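Local coordinates for phosphoethanolamine N-methyltransferase 1 (Haemonchus contortus, PDB 4KRG), which catalyses the N-methylation of phosphoethanolamine with S-adenosylmethionine as methyl donor, a step in nematode phosphocholine biosynthesis, at residues K17-K22 with D180-H185; S190-L195 with N254-I259; P27-M32 with Q36-L41. All blocks are in the same frame, centred on the assembly; numbering follows the deposited sequence.

In the fold
Contacts 1 and 3 lie near the surface, around the S-adenosylhomocysteine site, while contact 2 is buried nearer the centre of the chain. Contacts 1 and 3 share S-adenosylhomocysteine: W20 in contact 1 and M32 in contact 3 both touch it, helices 9-21 and 29-33 follow one another, and W20 packs on the backbone of S31. Their centres are about 17 Å apart. Contact 1 combines an apolar ring contact with a hydrated charge pair; contact 3 rests on an asparagine bonded to the backbone of the next helix. Contact 2 is helix against helix and apolar throughout. It meets contact 1 where Y192 nears H185, and stays clear of contact 3.

Contact 1 of 3, residues K17-K22 with D180-H185; sequences KTFWDK and DANPTH. With SAH (S-adenosyl-L-homocysteine), chain D.
The side chains of F19 and P183 cross at about a right angle, CD1 of F19 lying 4.0 Å from CD of P183 and the proline approaching the phenyl obliquely. With CG anti to the backbone N (chi1 175°), F19 reaches from helix 9-21 toward the loop that follows strand 154-161. Behind it stands W20, whose indole is covered on one face by CE2 of F19 and on the opposite face by C2' of S-adenosylhomocysteine, 3.8 Å above the plane. CH2 of W20 also comes within 3.5 Å of the ligand's SD, so F19 is a second-shell residue backing a wall of the cofactor pocket; Y133 meets the same indole edge-to-face.

K22 and D180 extend from opposite directions. NZ of K22 stops 3.7 Å from OD2 of D180, a long salt bridge, and one water spans the two by weak bonds. A second water, lying at the edge of the F19 ring in its plane, accepts from K22 NZ and donates to A181 O. Farther along, N182 OD1 accepts from T184 OG1 at 2.7 Å while its ND2 bonds to Y186 of the phosphoethanolamine pocket, which holds the amide's rotation. With D180 poorly ordered and its charge pair partly bridged by water, the ionic part is probably loose, and the apolar meeting of F19 with P183 is probably the steadier part.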
loop_
_atom_site.group_PDB
_atom_site.type_symbol
_atom_site.label_atom_id
_atom_site.label_comp_id
_atom_site.label_asym_id
_atom_site.label_seq_id
_atom_site.Cartn_x
_atom_site.Cartn_y
_atom_site.Cartn_z
ATOM N N LYS A 17 -15.043 7.143 -21.021
ATOM C CA LYS A 17 -15.355 8.534 -21.347
ATOM C C LYS A 17 -16.863 8.791 -21.284
ATOM O O LYS A 17 -17.302 9.853 -20.837
ATOM C CB LYS A 17 -14.782 8.888 -22.722
ATOM C CG LYS A 17 -15.284 10.183 -23.317
ATOM C CD LYS A 17 -14.877 11.370 -22.482
ATOM C CE LYS A 17 -15.155 12.669 -23.224
ATOM N NZ LYS A 17 -16.554 12.754 -23.742
ATOM N N THR A 18 -17.648 7.802 -21.705
ATOM C CA THR A 18 -19.106 7.861 -21.621
ATOM C C THR A 18 -19.583 7.856 -20.169
ATOM O O THR A 18 -20.498 8.594 -19.803
ATOM C CB THR A 18 -19.759 6.669 -22.334
ATOM O OG1 THR A 18 -19.135 6.467 -23.603
ATOM C CG2 THR A 18 -21.241 6.918 -22.541
ATOM N N PHE A 19 -18.972 7.008 -19.348
ATOM C CA PHE A 19 -19.282 6.980 -17.927
ATOM C C PHE A 19 -19.034 8.350 -17.307
ATOM O O PHE A 19 -19.880 8.880 -16.593
ATOM C CB PHE A 19 -18.448 5.923 -17.203
ATOM C CG PHE A 19 -18.631 5.926 -15.711
ATOM C CD1 PHE A 19 -19.704 5.265 -15.130
ATOM C CD2 PHE A 19 -17.728 6.588 -14.888
ATOM C CE1 PHE A 19 -19.874 5.269 -13.754
ATOM C CE2 PHE A 19 -17.892 6.595 -13.510
ATOM C CZ PHE A 19 -18.964 5.935 -12.942
ATOM N N TRP A 20 -17.879 8.933 -17.593
ATOM C CA TRP A 20 -17.550 10.215 -16.992
ATOM C C TRP A 20 -18.334 11.370 -17.601
ATOM O O TRP A 20 -18.535 12.393 -16.951
ATOM C CB TRP A 20 -16.038 10.455 -16.995
ATOM C CG TRP A 20 -15.397 9.766 -15.841
ATOM C CD1 TRP A 20 -14.634 8.638 -15.872
ATOM C CD2 TRP A 20 -15.520 10.141 -14.475
ATOM N NE1 TRP A 20 -14.251 8.298 -14.598
ATOM C CE2 TRP A 20 -14.784 9.205 -13.712
ATOM C CE3 TRP A 20 -16.171 11.177 -13.797
ATOM C CZ2 TRP A 20 -14.685 9.279 -12.326
ATOM C CZ3 TRP A 20 -16.074 11.253 -12.426
ATOM C CH2 TRP A 20 -15.339 10.308 -11.702
ATOM N N ASP A 21 -18.795 11.195 -18.836
ATOM C CA ASP A 21 -19.698 12.163 -19.450
ATOM C C ASP A 21 -20.935 12.392 -18.583
ATOM O O ASP A 21 -21.471 13.497 -18.541
ATOM C CB ASP A 21 -20.125 11.706 -20.848
ATOM C CG ASP A 21 -19.097 12.026 -21.913
ATOM O OD1 ASP A 21 -18.194 12.843 -21.642
ATOM O OD2 ASP A 21 -19.202 11.468 -23.028
ATOM N N LYS A 22 -21.376 11.346 -17.889
ATOM C CA LYS A 22 -22.559 11.428 -17.037
ATOM C C LYS A 22 -22.395 12.433 -15.895
ATOM O O LYS A 22 -23.380 12.876 -15.311
ATOM C CB LYS A 22 -22.930 10.044 -16.476
ATOM C CG LYS A 22 -23.359 9.026 -17.532
ATOM C CD LYS A 22 -23.898 7.729 -16.917
ATOM C CE LYS A 22 -22.833 6.978 -16.126
ATOM N NZ LYS A 22 -23.355 5.701 -15.551
ATOM N N ASP A 180 -27.201 0.551 -13.411
ATOM C CA ASP A 180 -26.216 0.453 -14.488
ATOM C C ASP A 180 -25.011 -0.376 -14.051
ATOM O O ASP A 180 -24.663 -0.410 -12.870
ATOM C CB ASP A 180 -25.733 1.843 -14.928
ATOM C CG ASP A 180 -26.873 2.820 -15.174
ATOM O OD1 ASP A 180 -28.040 2.382 -15.259
ATOM O OD2 ASP A 180 -26.592 4.035 -15.281
ATOM N N ALA A 181 -24.374 -1.045 -15.007
ATOM C CA ALA A 181 -23.128 -1.738 -14.727
ATOM C C ALA A 181 -22.052 -0.703 -14.435
ATOM O O ALA A 181 -22.037 0.376 -15.031
ATOM C CB ALA A 181 -22.723 -2.597 -15.901
ATOM N N ASN A 182 -21.158 -1.036 -13.513
ATOM C CA ASN A 182 -20.026 -0.180 -13.195
ATOM C C ASN A 182 -18.778 -0.732 -13.879
ATOM O O ASN A 182 -18.319 -1.824 -13.545
ATOM C CB ASN A 182 -19.844 -0.128 -11.682
ATOM C CG ASN A 182 -18.779 0.849 -11.250
ATOM O OD1 ASN A 182 -18.231 1.594 -12.058
ATOM N ND2 ASN A 182 -18.485 0.854 -9.959
ATOM N N PRO A 183 -18.228 0.018 -14.848
ATOM C CA PRO A 183 -17.112 -0.414 -15.702
ATOM C C PRO A 183 -15.763 -0.424 -14.992
ATOM O O PRO A 183 -14.792 -0.979 -15.511
ATOM C CB PRO A 183 -17.088 0.654 -16.798
ATOM C CG PRO A 183 -17.608 1.877 -16.124
ATOM C CD PRO A 183 -18.682 1.377 -15.191
ATOM N N THR A 184 -15.714 0.197 -13.821
ATOM C CA THR A 184 -14.471 0.379 -13.083
ATOM C C THR A 184 -13.743 -0.941 -12.799
ATOM O O THR A 184 -14.372 -1.964 -12.519
ATOM C CB THR A 184 -14.748 1.117 -11.767
ATOM O OG1 THR A 184 -15.568 2.261 -12.037
ATOM C CG2 THR A 184 -13.459 1.556 -11.113
ATOM N N HIS A 185 -12.416 -0.909 -12.897
ATOM C CA HIS A 185 -11.575 -2.048 -12.559
ATOM C C HIS A 185 -11.109 -1.929 -11.115
ATOM O O HIS A 185 -10.212 -1.143 -10.816
ATOM C CB HIS A 185 -10.335 -2.081 -13.452
ATOM C CG HIS A 185 -10.621 -2.373 -14.896
ATOM N ND1 HIS A 185 -10.734 -3.650 -15.387
ATOM C CD2 HIS A 185 -10.782 -1.540 -15.955
ATOM C CE1 HIS A 185 -10.966 -3.603 -16.688
ATOM N NE2 HIS A 185 -11.001 -2.336 -17.058
HETATM N N SAH D . -7.979 12.727 -9.601
HETATM C CA SAH D . -9.077 13.648 -9.268
HETATM C CB SAH D . -10.387 13.124 -9.952
HETATM C CG SAH D . -10.736 11.680 -9.597
HETATM S SD SAH D . -12.109 10.958 -10.542
HETATM C C SAH D . -9.243 13.773 -7.807
HETATM O O SAH D . -9.021 12.813 -7.085
HETATM O OXT SAH D . -9.882 14.707 -7.375
HETATM C "C5'" SAH D . -11.398 10.505 -12.146
HETATM C "C4'" SAH D . -10.898 11.532 -13.006
HETATM O "O4'" SAH D . -9.990 10.948 -13.978
HETATM C "C3'" SAH D . -11.984 12.167 -13.778
HETATM O "O3'" SAH D . -11.720 13.546 -13.903
HETATM C "C2'" SAH D . -11.910 11.537 -15.088
HETATM O "O2'" SAH D . -12.410 12.385 -16.084
HETATM C "C1'" SAH D . -10.457 11.293 -15.246
HETATM N N9 SAH D . -10.125 10.213 -16.240
HETATM C C8 SAH D . -10.491 8.926 -16.200
HETATM N N7 SAH D . -9.858 8.301 -17.194
HETATM C C5 SAH D . -9.094 9.172 -17.858
HETATM C C6 SAH D . -8.236 9.068 -18.966
HETATM N N6 SAH D . -8.043 7.872 -19.615
HETATM N N1 SAH D . -7.600 10.180 -19.378
HETATM C C2 SAH D . -7.765 11.350 -18.772
HETATM N N3 SAH D . -8.581 11.478 -17.711
HETATM C C4 SAH D . -9.250 10.412 -17.236
HETATM O O HOH W 1 -22.574 3.567 -14.476
HETATM O O HOH W 2 -26.184 7.280 -14.802
#

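Contact 2 of 3, residues S190-L195 with N254-I259; sequences SLYIKL and NLFSQI
F256 lays one face of its ring against CD2 of L195, which sits 3.8 Å from the ring centroid and only 5° off the normal, a CH-pi contact over the centre of the ring. CD2 is therefore almost equally far from all six carbons. The edge of the same ring is pushed against the backbone of L191: CE1 of F256 approaches L191 O to 3.4 Å, near the ring plane, and CB of L191 to 3.7 Å. The carbonyl oxygen already accepts from L195 N in its own helix, and facing the slightly positive ring rim would be consistent with a weak electrostatic attraction. F256 gets there because its CG is anti to the backbone N (chi1 -169°), which swings the ring out between the helices.

These are helices 189-198 and 249-271, running nearly antiparallel at 155° with the short axes 10.3 Å apart, a spacing the F256 ring spans; W260 and P261 are further neighbours of L191. Helix 136-149 covers L195 with V139, I140 and L143. Y192 starts away from the partner helix, yet its ring returns obliquely, CE1 reaching 4.5 Å from CZ of F256; its hydroxyl is bonded to R187 and its ring also meets W234.

F256 itself lies in a wider pi-type turn (255-259), where N254 O accepts from both Q258 N at 3.1 Å and I259 N at 3.2 Å.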
loop_
_atom_site.group_PDB
_atom_site.type_symbol
_atom_site.label_atom_id
_atom_site.label_comp_id
_atom_site.label_asym_id
_atom_site.label_seq_id
_atom_site.Cartn_x
_atom_site.Cartn_y
_atom_site.Cartn_z
ATOM N N SER A 190 -2.343 -5.922 -4.141
ATOM C CA SER A 190 -1.104 -6.661 -4.365
ATOM C C SER A 190 -0.641 -6.606 -5.825
ATOM O O SER A 190 0.558 -6.652 -6.106
ATOM C CB SER A 190 -1.273 -8.107 -3.915
ATOM O OG SER A 190 -2.425 -8.674 -4.501
ATOM N N LEU A 191 -1.591 -6.498 -6.747
ATOM C CA LEU A 191 -1.280 -6.484 -8.174
ATOM C C LEU A 191 -0.591 -5.193 -8.592
ATOM O O LEU A 191 0.286 -5.184 -9.461
ATOM C CB LEU A 191 -2.552 -6.673 -8.993
ATOM C CG LEU A 191 -3.303 -7.967 -8.694
ATOM C CD1 LEU A 191 -4.465 -8.149 -9.650
ATOM C CD2 LEU A 191 -2.360 -9.141 -8.784
ATOM N N TYR A 192 -1.011 -4.091 -7.991
ATOM C CA TYR A 192 -0.379 -2.824 -8.284
ATOM C C TYR A 192 1.059 -2.856 -7.781
ATOM O O TYR A 192 1.980 -2.539 -8.523
ATOM C CB TYR A 192 -1.171 -1.684 -7.664
ATOM C CG TYR A 192 -2.480 -1.389 -8.364
ATOM C CD1 TYR A 192 -2.499 -0.987 -9.696
ATOM C CD2 TYR A 192 -3.692 -1.472 -7.688
ATOM C CE1 TYR A 192 -3.689 -0.692 -10.337
ATOM C CE2 TYR A 192 -4.885 -1.171 -8.320
ATOM C CZ TYR A 192 -4.872 -0.784 -9.643
ATOM O OH TYR A 192 -6.050 -0.498 -10.281
ATOM N N ILE A 193 1.255 -3.275 -6.534
ATOM C CA ILE A 193 2.599 -3.335 -5.954
ATOM C C ILE A 193 3.522 -4.230 -6.784
ATOM O O ILE A 193 4.629 -3.831 -7.132
ATOM C CB ILE A 193 2.584 -3.842 -4.495
ATOM C CG1 ILE A 193 1.683 -2.963 -3.624
ATOM C CG2 ILE A 193 3.994 -3.878 -3.932
ATOM C CD1 ILE A 193 1.288 -3.622 -2.307
ATOM N N LYS A 194 3.056 -5.429 -7.117
ATOM C CA LYS A 194 3.871 -6.368 -7.884
ATOM C C LYS A 194 4.194 -5.856 -9.284
ATOM O O LYS A 194 5.315 -6.019 -9.758
ATOM C CB LYS A 194 3.219 -7.755 -7.934
ATOM C CG LYS A 194 3.186 -8.459 -6.576
ATOM C CD LYS A 194 2.747 -9.915 -6.677
ATOM C CE LYS A 194 3.838 -10.804 -7.256
ATOM N NZ LYS A 194 5.086 -10.743 -6.450
ATOM N N LEU A 195 3.224 -5.231 -9.941
ATOM C CA LEU A 195 3.472 -4.679 -11.274
ATOM C C LEU A 195 4.562 -3.623 -11.215
ATOM O O LEU A 195 5.480 -3.631 -12.014
ATOM C CB LEU A 195 2.199 -4.087 -11.879
ATOM C CG LEU A 195 2.408 -3.363 -13.215
ATOM C CD1 LEU A 195 3.077 -4.280 -14.225
ATOM C CD2 LEU A 195 1.099 -2.838 -13.764
ATOM N N ASN A 254 0.917 -10.832 -19.106
ATOM C CA ASN A 254 0.668 -12.198 -18.661
ATOM C C ASN A 254 0.624 -12.292 -17.145
ATOM O O ASN A 254 -0.263 -12.923 -16.573
ATOM C CB ASN A 254 1.753 -13.135 -19.175
ATOM C CG ASN A 254 1.579 -14.551 -18.670
ATOM O OD1 ASN A 254 0.465 -15.077 -18.637
ATOM N ND2 ASN A 254 2.677 -15.170 -18.253
ATOM N N LEU A 255 1.592 -11.659 -16.499
ATOM C CA LEU A 255 1.668 -11.685 -15.051
ATOM C C LEU A 255 0.517 -10.918 -14.408
ATOM O O LEU A 255 -0.168 -11.429 -13.524
ATOM C CB LEU A 255 3.007 -11.119 -14.594
ATOM C CG LEU A 255 4.222 -11.919 -15.048
ATOM C CD1 LEU A 255 5.487 -11.206 -14.660
ATOM C CD2 LEU A 255 4.197 -13.298 -14.427
ATOM N N PHE A 256 0.311 -9.691 -14.866
ATOM C CA PHE A 256 -0.643 -8.773 -14.259
ATOM C C PHE A 256 -2.083 -9.249 -14.454
ATOM O O PHE A 256 -2.920 -9.077 -13.573
ATOM C CB PHE A 256 -0.430 -7.374 -14.860
ATOM C CG PHE A 256 -1.170 -6.261 -14.158
ATOM C CD1 PHE A 256 -1.052 -6.068 -12.790
ATOM C CD2 PHE A 256 -1.943 -5.370 -14.890
ATOM C CE1 PHE A 256 -1.721 -5.017 -12.163
ATOM C CE2 PHE A 256 -2.610 -4.325 -14.273
ATOM C CZ PHE A 256 -2.500 -4.148 -12.907
ATOM N N SER A 257 -2.362 -9.865 -15.599
ATOM C CA SER A 257 -3.734 -10.236 -15.963
ATOM C C SER A 257 -4.143 -11.642 -15.549
ATOM O O SER A 257 -5.313 -11.888 -15.255
ATOM C CB SER A 257 -3.956 -10.089 -17.473
ATOM O OG SER A 257 -4.159 -8.739 -17.839
ATOM N N GLN A 258 -3.186 -12.566 -15.544
ATOM C CA GLN A 258 -3.494 -13.976 -15.304
ATOM C C GLN A 258 -2.757 -14.613 -14.116
ATOM O O GLN A 258 -3.393 -15.079 -13.169
ATOM C CB GLN A 258 -3.252 -14.795 -16.576
ATOM C CG GLN A 258 -4.526 -15.266 -17.281
ATOM C CD GLN A 258 -5.352 -14.125 -17.854
ATOM O OE1 GLN A 258 -4.863 -13.332 -18.660
ATOM N NE2 GLN A 258 -6.613 -14.041 -17.438
ATOM N N ILE A 259 -1.428 -14.636 -14.174
ATOM C CA ILE A 259 -0.612 -15.333 -13.175
ATOM C C ILE A 259 -0.815 -14.825 -11.740
ATOM O O ILE A 259 -1.116 -15.601 -10.826
ATOM C CB ILE A 259 0.893 -15.235 -13.507
ATOM C CG1 ILE A 259 1.195 -15.805 -14.900
ATOM C CG2 ILE A 259 1.717 -15.934 -12.435
ATOM C CD1 ILE A 259 1.062 -17.318 -15.015
#

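Contact 3 of 3, residues P27-M32 with Q36-L41; sequences PDTNSM and QTAQDL. With SAH (S-adenosyl-L-homocysteine), chain D.
N30 reaches across to A38, joining the short helix 29-33 to the start of helix 38-50 in a short connection between two successive helices. The first helix opens with D28 as N-cap, its OD1 accepting from S31 N at 3.2 Å.

From CB, the N30 side chain turns with CG beside the backbone N and anti to the carbonyl carbon (chi1 -71°), bringing the amide toward the second segment. CG lies near the carbonyl oxygen of Q36. ND2 comes no closer than 4.2 Å to that Q36 O. OD1 does the work: it accepts from A38 N at 3.3 Å, with an N-H...O angle of 149° and the donor almost straight ahead of the carbonyl (C=O...N 166°). The same oxygen accepts from a water at 2.9 Å, and this water in turn accepts from Q39 N. One side-chain oxygen thus serves two successive amides at the beginning of helix 38-50, directly or through water; amides at the start of a helix lack the acceptor a preceding turn would give.

The methyl of A38 fits into the same corner, its CB 3.5 Å from N30 OD1 and 3.2 Å from T29 O, a close fit, with the T29 hydroxyl flanking it. The connection lies beside the ligands: the chain of M32, a selenomethionine here, bends away from the second segment toward S-adenosylhomocysteine, and the backbone O of M32 accepts a weak hydrogen bond from the phosphoethanolamine N. That same M32 O lies 3.3 Å from SD of S-adenosylhomocysteine.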
loop_
_atom_site.group_PDB
_atom_site.type_symbol
_atom_site.label_atom_id
_atom_site.label_comp_id
_atom_site.label_asym_id
_atom_site.label_seq_id
_atom_site.Cartn_x
_atom_site.Cartn_y
_atom_site.Cartn_z
ATOM N N PRO A 27 -19.437 19.345 -12.363
ATOM C CA PRO A 27 -18.000 19.456 -12.105
ATOM C C PRO A 27 -17.759 19.884 -10.661
ATOM O O PRO A 27 -17.411 21.040 -10.400
ATOM C CB PRO A 27 -17.561 20.549 -13.080
ATOM C CG PRO A 27 -18.772 21.395 -13.247
ATOM C CD PRO A 27 -19.940 20.454 -13.190
ATOM N N ASP A 28 -17.953 18.950 -9.731
ATOM C CA ASP A 28 -17.780 19.236 -8.308
ATOM C C ASP A 28 -17.147 18.060 -7.557
ATOM O O ASP A 28 -16.940 16.990 -8.128
ATOM C CB ASP A 28 -19.113 19.665 -7.663
ATOM C CG ASP A 28 -20.198 18.596 -7.757
ATOM O OD1 ASP A 28 -19.896 17.411 -7.511
ATOM O OD2 ASP A 28 -21.364 18.941 -8.066
ATOM N N THR A 29 -16.856 18.260 -6.275
ATOM C CA THR A 29 -16.175 17.237 -5.487
ATOM C C THR A 29 -16.999 15.960 -5.319
ATOM O O THR A 29 -16.438 14.893 -5.072
ATOM C CB THR A 29 -15.693 17.762 -4.111
ATOM O OG1 THR A 29 -16.798 18.308 -3.383
ATOM C CG2 THR A 29 -14.614 18.817 -4.288
ATOM N N ASN A 30 -18.319 16.062 -5.449
ATOM C CA ASN A 30 -19.162 14.875 -5.402
ATOM C C ASN A 30 -18.813 13.915 -6.538
ATOM O O ASN A 30 -18.749 12.710 -6.339
ATOM C CB ASN A 30 -20.650 15.243 -5.471
ATOM C CG ASN A 30 -21.157 15.910 -4.205
ATOM O OD1 ASN A 30 -20.671 15.646 -3.106
ATOM N ND2 ASN A 30 -22.160 16.769 -4.356
ATOM N N SER A 31 -18.590 14.457 -7.731
ATOM C CA SER A 31 -18.237 13.638 -8.888
ATOM C C SER A 31 -16.824 13.069 -8.804
ATOM O O SER A 31 -16.592 11.900 -9.134
ATOM C CB SER A 31 -18.393 14.434 -10.180
ATOM O OG SER A 31 -19.761 14.605 -10.495
HETATM N N MSE A 32 -15.889 13.904 -8.361
HETATM C CA MSE A 32 -14.484 13.530 -8.251
HETATM C C MSE A 32 -14.309 12.342 -7.333
HETATM O O MSE A 32 -13.431 11.508 -7.531
HETATM C CB MSE A 32 -13.668 14.701 -7.698
HETATM C CG MSE A 32 -13.716 15.960 -8.543
HETATM SE SE MSE A 32 -13.173 15.648 -10.405
HETATM C CE MSE A 32 -14.927 15.312 -11.188
ATOM N N GLN A 36 -21.960 11.134 -2.418
ATOM C CA GLN A 36 -23.037 12.112 -2.282
ATOM C C GLN A 36 -22.709 13.173 -1.240
ATOM O O GLN A 36 -23.305 14.247 -1.229
ATOM C CB GLN A 36 -24.359 11.423 -1.927
ATOM C CG GLN A 36 -24.712 10.216 -2.794
ATOM C CD GLN A 36 -26.184 9.826 -2.699
ATOM O OE1 GLN A 36 -27.073 10.669 -2.840
ATOM N NE2 GLN A 36 -26.446 8.543 -2.462
ATOM N N THR A 37 -21.760 12.859 -0.363
ATOM C CA THR A 37 -21.360 13.769 0.704
ATOM C C THR A 37 -19.851 13.982 0.691
ATOM O O THR A 37 -19.198 13.924 1.728
ATOM C CB THR A 37 -21.795 13.238 2.085
ATOM O OG1 THR A 37 -21.319 11.897 2.258
ATOM C CG2 THR A 37 -23.305 13.242 2.197
ATOM N N ALA A 38 -19.308 14.230 -0.494
ATOM C CA ALA A 38 -17.867 14.358 -0.658
ATOM C C ALA A 38 -17.325 15.541 0.128
ATOM O O ALA A 38 -16.136 15.593 0.443
ATOM C CB ALA A 38 -17.518 14.487 -2.118
ATOM N N GLN A 39 -18.202 16.488 0.448
ATOM C CA GLN A 39 -17.824 17.650 1.239
ATOM C C GLN A 39 -17.249 17.201 2.585
ATOM O O GLN A 39 -16.275 17.771 3.071
ATOM C CB GLN A 39 -19.029 18.580 1.424
ATOM C CG GLN A 39 -18.703 19.995 1.897
ATOM C CD GLN A 39 -19.846 20.977 1.644
ATOM O OE1 GLN A 39 -20.261 21.182 0.501
ATOM N NE2 GLN A 39 -20.356 21.585 2.713
ATOM N N ASP A 40 -17.838 16.152 3.157
ATOM C CA ASP A 40 -17.387 15.595 4.431
ATOM C C ASP A 40 -15.949 15.103 4.391
ATOM O O ASP A 40 -15.229 15.199 5.378
ATOM C CB ASP A 40 -18.271 14.414 4.842
ATOM C CG ASP A 40 -19.668 14.835 5.258
ATOM O OD1 ASP A 40 -19.879 16.037 5.536
ATOM O OD2 ASP A 40 -20.553 13.951 5.318
ATOM N N LEU A 41 -15.544 14.564 3.248
ATOM C CA LEU A 41 -14.270 13.859 3.155
ATOM C C LEU A 41 -13.170 14.620 2.432
ATOM O O LEU A 41 -11.996 14.346 2.657
ATOM C CB LEU A 41 -14.449 12.510 2.452
ATOM C CG LEU A 41 -15.673 11.656 2.749
ATOM C CD1 LEU A 41 -15.740 10.524 1.751
ATOM C CD2 LEU A 41 -15.601 11.110 4.157
HETATM N N SAH D . -7.979 12.727 -9.601
HETATM C CA SAH D . -9.077 13.648 -9.268
HETATM C CB SAH D . -10.387 13.124 -9.952
HETATM C CG SAH D . -10.736 11.680 -9.597
HETATM S SD SAH D . -12.109 10.958 -10.542
HETATM C C SAH D . -9.243 13.773 -7.807
HETATM O O SAH D . -9.021 12.813 -7.085
HETATM O OXT SAH D . -9.882 14.707 -7.375
HETATM C "C5'" SAH D . -11.398 10.505 -12.146
HETATM C "C4'" SAH D . -10.898 11.532 -13.006
HETATM O "O4'" SAH D . -9.990 10.948 -13.978
HETATM C "C3'" SAH D . -11.984 12.167 -13.778
HETATM O "O3'" SAH D . -11.720 13.546 -13.903
HETATM C "C2'" SAH D . -11.910 11.537 -15.088
HETATM O "O2'" SAH D . -12.410 12.385 -16.084
HETATM C "C1'" SAH D . -10.457 11.293 -15.246
HETATM N N9 SAH D . -10.125 10.213 -16.240
HETATM C C8 SAH D . -10.491 8.926 -16.200
HETATM N N7 SAH D . -9.858 8.301 -17.194
HETATM C C5 SAH D . -9.094 9.172 -17.858
HETATM C C6 SAH D . -8.236 9.068 -18.966
HETATM N N6 SAH D . -8.043 7.872 -19.615
HETATM N N1 SAH D . -7.600 10.180 -19.378
HETATM C C2 SAH D . -7.765 11.350 -18.772
HETATM N N3 SAH D . -8.581 11.478 -17.711
HETATM C C4 SAH D . -9.250 10.412 -17.236
HETATM O O HOH W 3 -20.851 16.784 -0.463
#